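Local coordinates for protein carbohydrate deacetylase Agd3 (Neosartorya fumigata, PDB 6NWZ) that removes acetyl groups from N-acetylated sugars of the exopolysaccharide galactosaminogalactan and is required for biofilm formation by Aspergillus fumigatus, at residues G217-T220 / T225-Y228; S38-G43 / H231-W236; E276-I281 / L371-T376. All blocks are in the same frame, centred on the assembly; numbering follows the deposited sequence.

Interaction 1. Residues G217-T220 / T225-Y228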
loop_
_atom_site.group_PDB
_atom_site.type_symbol
_atom_site.label_atom_id
_atom_site.label_comp_id
_atom_site.label_asym_id
_atom_site.label_seq_id
_atom_site.Cartn_x
_atom_site.Cartn_y
_atom_site.Cartn_z
ATOM N N GLY A 217 21.565 -8.410 -1.616
ATOM C CA GLY A 217 20.464 -8.958 -2.387
ATOM C C GLY A 217 19.164 -8.214 -2.137
ATOM O O GLY A 217 18.969 -7.576 -1.103
ATOM N N PHE A 218 18.262 -8.300 -3.111
ATOM C CA PHE A 218 16.939 -7.701 -3.024
ATOM C C PHE A 218 15.862 -8.781 -3.032
ATOM O O PHE A 218 16.007 -9.816 -3.690
ATOM C CB PHE A 218 16.707 -6.719 -4.174
ATOM C CG PHE A 218 17.207 -5.335 -3.893
ATOM C CD1 PHE A 218 18.561 -5.078 -3.789
ATOM C CD2 PHE A 218 16.317 -4.287 -3.743
ATOM C CE1 PHE A 218 19.017 -3.795 -3.533
ATOM C CE2 PHE A 218 16.766 -3.006 -3.488
ATOM C CZ PHE A 218 18.117 -2.759 -3.384
ATOM N N ALA A 219 14.776 -8.535 -2.292
ATOM C CA ALA A 219 13.666 -9.479 -2.199
ATOM C C ALA A 219 12.433 -8.680 -1.782
ATOM O O ALA A 219 12.007 -8.690 -0.625
ATOM C CB ALA A 219 13.963 -10.610 -1.216
ATOM N N THR A 220 11.867 -7.954 -2.747
ATOM C CA THR A 220 10.701 -7.120 -2.479
ATOM C C THR A 220 9.469 -7.933 -2.100
ATOM O O THR A 220 8.491 -7.349 -1.624
ATOM C CB THR A 220 10.392 -6.246 -3.695
ATOM O OG1 THR A 220 10.050 -7.080 -4.812
ATOM C CG2 THR A 220 11.605 -5.390 -4.056
ATOM N N THR A 225 13.027 -4.101 4.131
ATOM C CA THR A 225 14.256 -3.367 3.829
ATOM C C THR A 225 14.432 -3.173 2.328
ATOM O O THR A 225 14.775 -2.075 1.873
ATOM C CB THR A 225 15.470 -4.094 4.420
ATOM O OG1 THR A 225 15.576 -3.799 5.819
ATOM C CG2 THR A 225 16.758 -3.662 3.734
ATOM N N SER A 226 14.188 -4.226 1.539
ATOM C CA SER A 226 14.306 -4.111 0.088
ATOM C C SER A 226 13.333 -3.077 -0.464
ATOM O O SER A 226 13.697 -2.270 -1.329
ATOM C CB SER A 226 14.074 -5.471 -0.569
ATOM O OG SER A 226 15.017 -6.424 -0.113
ATOM N N ASN A 227 12.090 -3.079 0.031
ATOM C CA ASN A 227 11.121 -2.068 -0.378
ATOM C C ASN A 227 11.508 -0.670 0.087
ATOM O O ASN A 227 11.028 0.312 -0.489
ATOM C CB ASN A 227 9.730 -2.425 0.149
ATOM C CG ASN A 227 9.079 -3.538 -0.644
ATOM O OD1 ASN A 227 8.352 -3.285 -1.605
ATOM N ND2 ASN A 227 9.339 -4.778 -0.248
ATOM N N TYR A 228 12.351 -0.558 1.115
ATOM C CA TYR A 228 12.877 0.740 1.525
ATOM C C TYR A 228 14.006 1.192 0.609
ATOM O O TYR A 228 14.037 2.347 0.168
ATOM C CB TYR A 228 13.369 0.672 2.971
ATOM C CG TYR A 228 14.108 1.906 3.452
ATOM C CD1 TYR A 228 13.444 3.110 3.627
ATOM C CD2 TYR A 228 15.466 1.859 3.758
ATOM C CE1 TYR A 228 14.104 4.236 4.079
ATOM C CE2 TYR A 228 16.139 2.987 4.213
ATOM C CZ TYR A 228 15.448 4.174 4.371
ATOM O OH TYR A 228 16.087 5.312 4.822
HETATM O O HOH W 1 17.365 -5.367 -0.538
#
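Ser226 OG is held by the backbone of the facing loop in two ways, directly through Ala219 and indirectly through a water. The Ala219 N-H points at it with an N to OG distance of 3.0 Å and an angle of 155° at the hydrogen. The water lies 2.6 Å from Ser226 OG and donates to Gly217 O at 2.8 Å, sitting over the centre of the Phe218 ring. Chi1 of Ser226 (-60°) swings OG anti to its own carbonyl carbon and puts it against the loop backbone; CB of the same residue lies beside the peptide, 3.6 Å from Ala219 N.

One step further along the helix, Asn227 ND2 donates an almost straight bond (168°) to Thr220 O, 3.0 Å away. The acceptor lies nearly in the plane of the Asn227 amide, whereas the donor is tilted from the Thr220 carbonyl plane. The same ND2 also bonds Ser223 O, so one amide nitrogen holds two carbonyls of the loop that leads into the helix. Thr220 OG1 instead turns to Ser42 OG on helix 34-47. The Phe218 ring reaches obliquely to Ser226 O, at 3.8 Å from CE2, and also meets the rings of Phe119 and Phe214.

The loop that leaves strand 209-214 is thus fastened to the first turn of helix 224-237 within the CBM87 region. In this contact the Ala219 N-H is met by the Ser226 hydroxyl, Gly217 O by the water and Thr220 O by the Asn227 amide.

Interaction 2. Residues S38-G43 / H231-W236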
loop_
_atom_site.group_PDB
_atom_site.type_symbol
_atom_site.label_atom_id
_atom_site.label_comp_id
_atom_site.label_asym_id
_atom_site.label_seq_id
_atom_site.Cartn_x
_atom_site.Cartn_y
_atom_site.Cartn_z
ATOM N N SER A 38 11.520 -9.531 -10.656
ATOM C CA SER A 38 10.428 -9.022 -9.835
ATOM C C SER A 38 10.925 -8.082 -8.744
ATOM O O SER A 38 10.201 -7.162 -8.346
ATOM C CB SER A 38 9.651 -10.184 -9.223
ATOM O OG SER A 38 10.517 -11.047 -8.508
ATOM N N SER A 39 12.145 -8.293 -8.245
ATOM C CA SER A 39 12.691 -7.393 -7.235
ATOM C C SER A 39 13.030 -6.023 -7.801
ATOM O O SER A 39 13.269 -5.094 -7.021
ATOM C CB SER A 39 13.927 -8.011 -6.581
ATOM O OG SER A 39 13.577 -9.155 -5.817
ATOM N N ALA A 40 13.051 -5.877 -9.127
ATOM C CA ALA A 40 13.215 -4.582 -9.772
ATOM C C ALA A 40 11.935 -4.042 -10.389
ATOM O O ALA A 40 11.730 -2.826 -10.391
ATOM C CB ALA A 40 14.289 -4.658 -10.862
ATOM N N THR A 41 11.068 -4.914 -10.908
ATOM C CA THR A 41 9.861 -4.452 -11.584
ATOM C C THR A 41 8.753 -4.088 -10.603
ATOM O O THR A 41 7.901 -3.251 -10.926
ATOM C CB THR A 41 9.364 -5.520 -12.559
ATOM O OG1 THR A 41 9.118 -6.739 -11.848
ATOM C CG2 THR A 41 10.402 -5.779 -13.639
ATOM N N SER A 42 8.744 -4.698 -9.415
ATOM C CA SER A 42 7.709 -4.389 -8.433
ATOM C C SER A 42 7.761 -2.922 -8.020
ATOM O O SER A 42 6.717 -2.274 -7.868
ATOM C CB SER A 42 7.852 -5.299 -7.211
ATOM O OG SER A 42 9.082 -5.085 -6.538
ATOM N N GLY A 43 8.965 -2.380 -7.835
ATOM C CA GLY A 43 9.082 -0.977 -7.476
ATOM C C GLY A 43 8.684 -0.051 -8.607
ATOM O O GLY A 43 7.982 0.941 -8.392
ATOM N N HIS A 231 13.648 2.807 -3.307
ATOM C CA HIS A 231 13.344 4.201 -3.600
ATOM C C HIS A 231 14.599 5.021 -3.865
ATOM O O HIS A 231 14.517 6.083 -4.491
ATOM C CB HIS A 231 12.537 4.803 -2.452
ATOM C CG HIS A 231 11.245 4.094 -2.200
ATOM N ND1 HIS A 231 10.164 4.198 -3.050
ATOM C CD2 HIS A 231 10.864 3.258 -1.206
ATOM C CE1 HIS A 231 9.170 3.463 -2.584
ATOM N NE2 HIS A 231 9.568 2.883 -1.466
ATOM N N ALA A 232 15.759 4.549 -3.414
ATOM C CA ALA A 232 16.999 5.247 -3.724
ATOM C C ALA A 232 17.377 5.065 -5.189
ATOM O O ALA A 232 17.613 6.044 -5.905
ATOM C CB ALA A 232 18.117 4.762 -2.803
ATOM N N TRP A 233 17.423 3.815 -5.666
ATOM C CA TRP A 233 17.899 3.598 -7.028
ATOM C C TRP A 233 16.858 3.982 -8.072
ATOM O O TRP A 233 17.227 4.366 -9.185
ATOM C CB TRP A 233 18.371 2.148 -7.225
ATOM C CG TRP A 233 17.326 1.057 -7.199
ATOM C CD1 TRP A 233 17.060 0.209 -6.163
ATOM C CD2 TRP A 233 16.452 0.665 -8.271
ATOM N NE1 TRP A 233 16.061 -0.670 -6.514
ATOM C CE2 TRP A 233 15.671 -0.412 -7.802
ATOM C CE3 TRP A 233 16.243 1.127 -9.576
ATOM C CZ2 TRP A 233 14.699 -1.032 -8.588
ATOM C CZ3 TRP A 233 15.275 0.510 -10.356
ATOM C CH2 TRP A 233 14.517 -0.558 -9.859
ATOM N N ILE A 234 15.568 3.914 -7.736
ATOM C CA ILE A 234 14.541 4.366 -8.673
ATOM C C ILE A 234 14.619 5.876 -8.862
ATOM O O ILE A 234 14.605 6.378 -9.993
ATOM C CB ILE A 234 13.144 3.931 -8.200
ATOM C CG1 ILE A 234 13.012 2.408 -8.260
ATOM C CG2 ILE A 234 12.067 4.604 -9.044
ATOM C CD1 ILE A 234 11.687 1.896 -7.757
ATOM N N THR A 235 14.700 6.625 -7.757
ATOM C CA THR A 235 14.787 8.080 -7.853
ATOM C C THR A 235 16.069 8.511 -8.552
ATOM O O THR A 235 16.069 9.467 -9.336
ATOM C CB THR A 235 14.713 8.713 -6.463
ATOM O OG1 THR A 235 13.575 8.209 -5.754
ATOM C CG2 THR A 235 14.598 10.223 -6.580
ATOM N N TRP A 236 17.176 7.820 -8.274
ATOM C CA TRP A 236 18.441 8.164 -8.915
ATOM C C TRP A 236 18.431 7.787 -10.391
ATOM O O TRP A 236 18.914 8.552 -11.235
ATOM C CB TRP A 236 19.597 7.475 -8.191
ATOM C CG TRP A 236 20.941 7.763 -8.788
ATOM C CD1 TRP A 236 21.728 8.850 -8.542
ATOM C CD2 TRP A 236 21.662 6.951 -9.725
ATOM N NE1 TRP A 236 22.891 8.768 -9.270
ATOM C CE2 TRP A 236 22.874 7.612 -10.006
ATOM C CE3 TRP A 236 21.397 5.732 -10.357
ATOM C CZ2 TRP A 236 23.820 7.097 -10.889
ATOM C CZ3 TRP A 236 22.341 5.221 -11.235
ATOM C CH2 TRP A 236 23.536 5.904 -11.492
#
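The Trp233 indole presents an edge to helix 34-47: CH2 comes 3.6 Å from Ala40 O, which lies near the ring plane, and 4.2 Å from Ala40 CB. Next to it Ile234 CD1 reaches the bare backbone of Gly43, 3.7 Å from its carbonyl carbon. No hydrogen bond crosses between residues 38-43 and 231-236; they meet through apolar side chains of one helix and mostly main chain of the other.

Trp233 CG stands between its backbone N and carbonyl carbon (chi1 69°), which sends the indole across toward Ala40. One face of that ring is backed by its neighbour Ile234, whose CG1 lies 3.5 Å above the plane and toward the rim. Ile234 itself runs out extended (chi2 178°), and this carries CD1 to the glycine.

Further out, Trp233 leans on Met212 and Val117, and Ala40 rests on Phe119. Thr235 OG1 bonds back to His231 O of its own helix at 2.6 Å. His231 ties the two helices together, ND1 bonded to Tyr47 OH at the end of helix 34-47, and its NE2 bonds Leu536 O of helix 520-536.

Two helices distant in sequence pack against each other over strands 115-119 and 209-214 of the CBM87 region, an alpha/beta layering in which a glycine and an alanine bring one helix backbone close to the large side chains of the other.

Interaction 3. Residues E276-I281 / L371-T376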
loop_
_atom_site.group_PDB
_atom_site.type_symbol
_atom_site.label_atom_id
_atom_site.label_comp_id
_atom_site.label_asym_id
_atom_site.label_seq_id
_atom_site.Cartn_x
_atom_site.Cartn_y
_atom_site.Cartn_z
ATOM N N GLU A 276 -17.015 7.282 26.301
ATOM C CA GLU A 276 -15.716 7.657 26.855
ATOM C C GLU A 276 -14.582 7.114 25.994
ATOM O O GLU A 276 -13.594 7.815 25.737
ATOM C CB GLU A 276 -15.586 7.158 28.296
ATOM C CG GLU A 276 -16.613 7.731 29.274
ATOM C CD GLU A 276 -17.978 7.055 29.184
ATOM O OE1 GLU A 276 -18.084 5.986 28.544
ATOM O OE2 GLU A 276 -18.948 7.597 29.756
ATOM N N ASP A 277 -14.711 5.864 25.539
ATOM C CA ASP A 277 -13.742 5.292 24.609
ATOM C C ASP A 277 -13.575 6.175 23.380
ATOM O O ASP A 277 -12.451 6.512 22.986
ATOM C CB ASP A 277 -14.182 3.887 24.190
ATOM C CG ASP A 277 -13.925 2.842 25.257
ATOM O OD1 ASP A 277 -12.860 2.892 25.903
ATOM O OD2 ASP A 277 -14.792 1.962 25.444
ATOM N N MET A 278 -14.697 6.564 22.763
ATOM C CA MET A 278 -14.640 7.341 21.531
ATOM C C MET A 278 -14.066 8.736 21.758
ATOM O O MET A 278 -13.367 9.262 20.886
ATOM C CB MET A 278 -16.034 7.426 20.900
ATOM C CG MET A 278 -16.542 6.110 20.298
ATOM S SD MET A 278 -15.409 5.313 19.128
ATOM C CE MET A 278 -14.950 6.689 18.086
ATOM N N ASN A 279 -14.338 9.346 22.916
ATOM C CA ASN A 279 -13.721 10.636 23.219
ATOM C C ASN A 279 -12.205 10.517 23.286
ATOM O O ASN A 279 -11.485 11.446 22.899
ATOM C CB ASN A 279 -14.275 11.194 24.529
ATOM C CG ASN A 279 -15.601 11.901 24.343
ATOM O OD1 ASN A 279 -15.858 12.490 23.292
ATOM N ND2 ASN A 279 -16.455 11.841 25.360
ATOM N N GLY A 280 -11.701 9.381 23.772
ATOM C CA GLY A 280 -10.265 9.163 23.768
ATOM C C GLY A 280 -9.700 9.055 22.364
ATOM O O GLY A 280 -8.636 9.609 22.066
ATOM N N ILE A 281 -10.407 8.351 21.480
ATOM C CA ILE A 281 -9.952 8.231 20.100
ATOM C C ILE A 281 -9.985 9.587 19.404
ATOM O O ILE A 281 -9.064 9.936 18.656
ATOM C CB ILE A 281 -10.799 7.187 19.351
ATOM C CG1 ILE A 281 -10.775 5.848 20.095
ATOM C CG2 ILE A 281 -10.307 7.038 17.921
ATOM C CD1 ILE A 281 -9.416 5.181 20.121
ATOM N N LEU A 371 -24.976 6.597 19.843
ATOM C CA LEU A 371 -25.512 7.234 18.645
ATOM C C LEU A 371 -25.510 8.750 18.780
ATOM O O LEU A 371 -25.073 9.462 17.867
ATOM C CB LEU A 371 -26.927 6.747 18.356
ATOM C CG LEU A 371 -27.364 7.380 17.033
ATOM C CD1 LEU A 371 -27.263 6.372 15.902
ATOM C CD2 LEU A 371 -28.745 7.990 17.123
ATOM N N ARG A 372 -26.019 9.264 19.903
ATOM C CA ARG A 372 -26.019 10.707 20.114
ATOM C C ARG A 372 -24.614 11.284 20.021
ATOM O O ARG A 372 -24.443 12.431 19.593
ATOM C CB ARG A 372 -26.640 11.052 21.465
ATOM C CG ARG A 372 -28.065 10.575 21.632
ATOM C CD ARG A 372 -28.745 11.263 22.807
ATOM N NE ARG A 372 -27.946 11.203 24.029
ATOM C CZ ARG A 372 -27.929 10.165 24.858
ATOM N NH1 ARG A 372 -28.662 9.088 24.595
ATOM N NH2 ARG A 372 -27.174 10.198 25.948
ATOM N N TRP A 373 -23.598 10.510 20.410
ATOM C CA TRP A 373 -22.225 10.964 20.222
ATOM C C TRP A 373 -21.856 10.993 18.743
ATOM O O TRP A 373 -21.321 11.993 18.249
ATOM C CB TRP A 373 -21.257 10.078 21.000
ATOM C CG TRP A 373 -19.864 10.624 21.019
ATOM C CD1 TRP A 373 -19.328 11.472 21.944
ATOM C CD2 TRP A 373 -18.830 10.371 20.060
ATOM N NE1 TRP A 373 -18.021 11.758 21.624
ATOM C CE2 TRP A 373 -17.692 11.093 20.472
ATOM C CE3 TRP A 373 -18.754 9.601 18.896
ATOM C CZ2 TRP A 373 -16.496 11.070 19.762
ATOM C CZ3 TRP A 373 -17.565 9.579 18.192
ATOM C CH2 TRP A 373 -16.453 10.307 18.627
ATOM N N TRP A 374 -22.138 9.906 18.018
ATOM C CA TRP A 374 -21.772 9.848 16.605
ATOM C C TRP A 374 -22.525 10.887 15.785
ATOM O O TRP A 374 -21.978 11.438 14.824
ATOM C CB TRP A 374 -22.025 8.449 16.040
ATOM C CG TRP A 374 -20.878 7.522 16.221
ATOM C CD1 TRP A 374 -20.872 6.346 16.912
ATOM C CD2 TRP A 374 -19.549 7.696 15.715
ATOM N NE1 TRP A 374 -19.623 5.772 16.860
ATOM C CE2 TRP A 374 -18.794 6.584 16.133
ATOM C CE3 TRP A 374 -18.927 8.686 14.948
ATOM C CZ2 TRP A 374 -17.452 6.432 15.808
ATOM C CZ3 TRP A 374 -17.595 8.535 14.629
ATOM C CH2 TRP A 374 -16.869 7.416 15.060
ATOM N N THR A 375 -23.781 11.162 16.139
ATOM C CA THR A 375 -24.578 12.120 15.384
ATOM C C THR A 375 -24.211 13.569 15.681
ATOM O O THR A 375 -24.633 14.457 14.933
ATOM C CB THR A 375 -26.069 11.897 15.653
ATOM O OG1 THR A 375 -26.326 11.977 17.061
ATOM C CG2 THR A 375 -26.494 10.534 15.146
ATOM N N THR A 376 -23.447 13.830 16.737
ATOM C CA THR A 376 -22.962 15.177 17.007
ATOM C C THR A 376 -22.023 15.608 15.886
ATOM O O THR A 376 -21.037 14.904 15.612
ATOM C CB THR A 376 -22.240 15.237 18.351
ATOM O OG1 THR A 376 -23.114 14.771 19.384
ATOM C CG2 THR A 376 -21.814 16.663 18.663
#
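Met278 packs against Trp373 and Trp374 in a Met-aromatic contact between two helices of the deacetylase domain that run nearly parallel, their axes 10.9 Å apart at an angle of 26°. The surrounding parallel strands alternating with helices are consistent with an alpha/beta barrel-like fold, as in other polysaccharide deacetylases.

CB of Met278 sits over a face of the Trp373 six-membered ring, 3.7 Å from its centroid and 10° off the normal, a CH-pi contact. CG slips toward the ring rim, near CZ3. The chain then bends at chi2 (-52°) and again at chi3, which turns it toward Trp374. SD consequently lies obliquely to both rings, 5.5 Å from the six-membered centroid of Trp373 and 5.2 Å from that of Trp374. The methyl CE ends obliquely against Trp374 CZ2 and CH2 while still touching the rim of Trp373.

The two indoles also support each other: CZ3 of Trp373 lies 3.5 Å above a face of Trp374, offset to the rim. Trp374 is further enclosed by Phe258, Phe383 and His304, and its side chain is about 11 Å from that of the zinc ligand Asp256, placing the cluster in the neighbourhood of that zinc site.

At the outer end of the contact, the Asn279 side chain and the Trp373 indole point past one another from their two helices, with amide and ring steeply inclined. Trp373 NE1 gives its N-H to Asn279 OD1 at 2.8 Å, approaching from above the amide carbonyl plane and not along a lone pair.

From the N terminus, residues 38-43 of helix 34-47 meet residues 231-236 of helix 224-237, closing a loop of nearly two hundred residues (interaction 2). Interaction 1 falls within the same loop and is short-range, bridging the turn that leads from strand 209-214 into helix 224-237. The two share that helix and touch each other, Thr220 CG2 resting against Ser39 O, so loop and helix pair form one continuous patch of the CBM87 region. Interaction 3 opens and closes later, joining helices 275-289 and 369-375 of the deacetylase domain. Its centre lies about 42 Å from that of interaction 1 and about 44 Å from that of interaction 2, across the chain's centre.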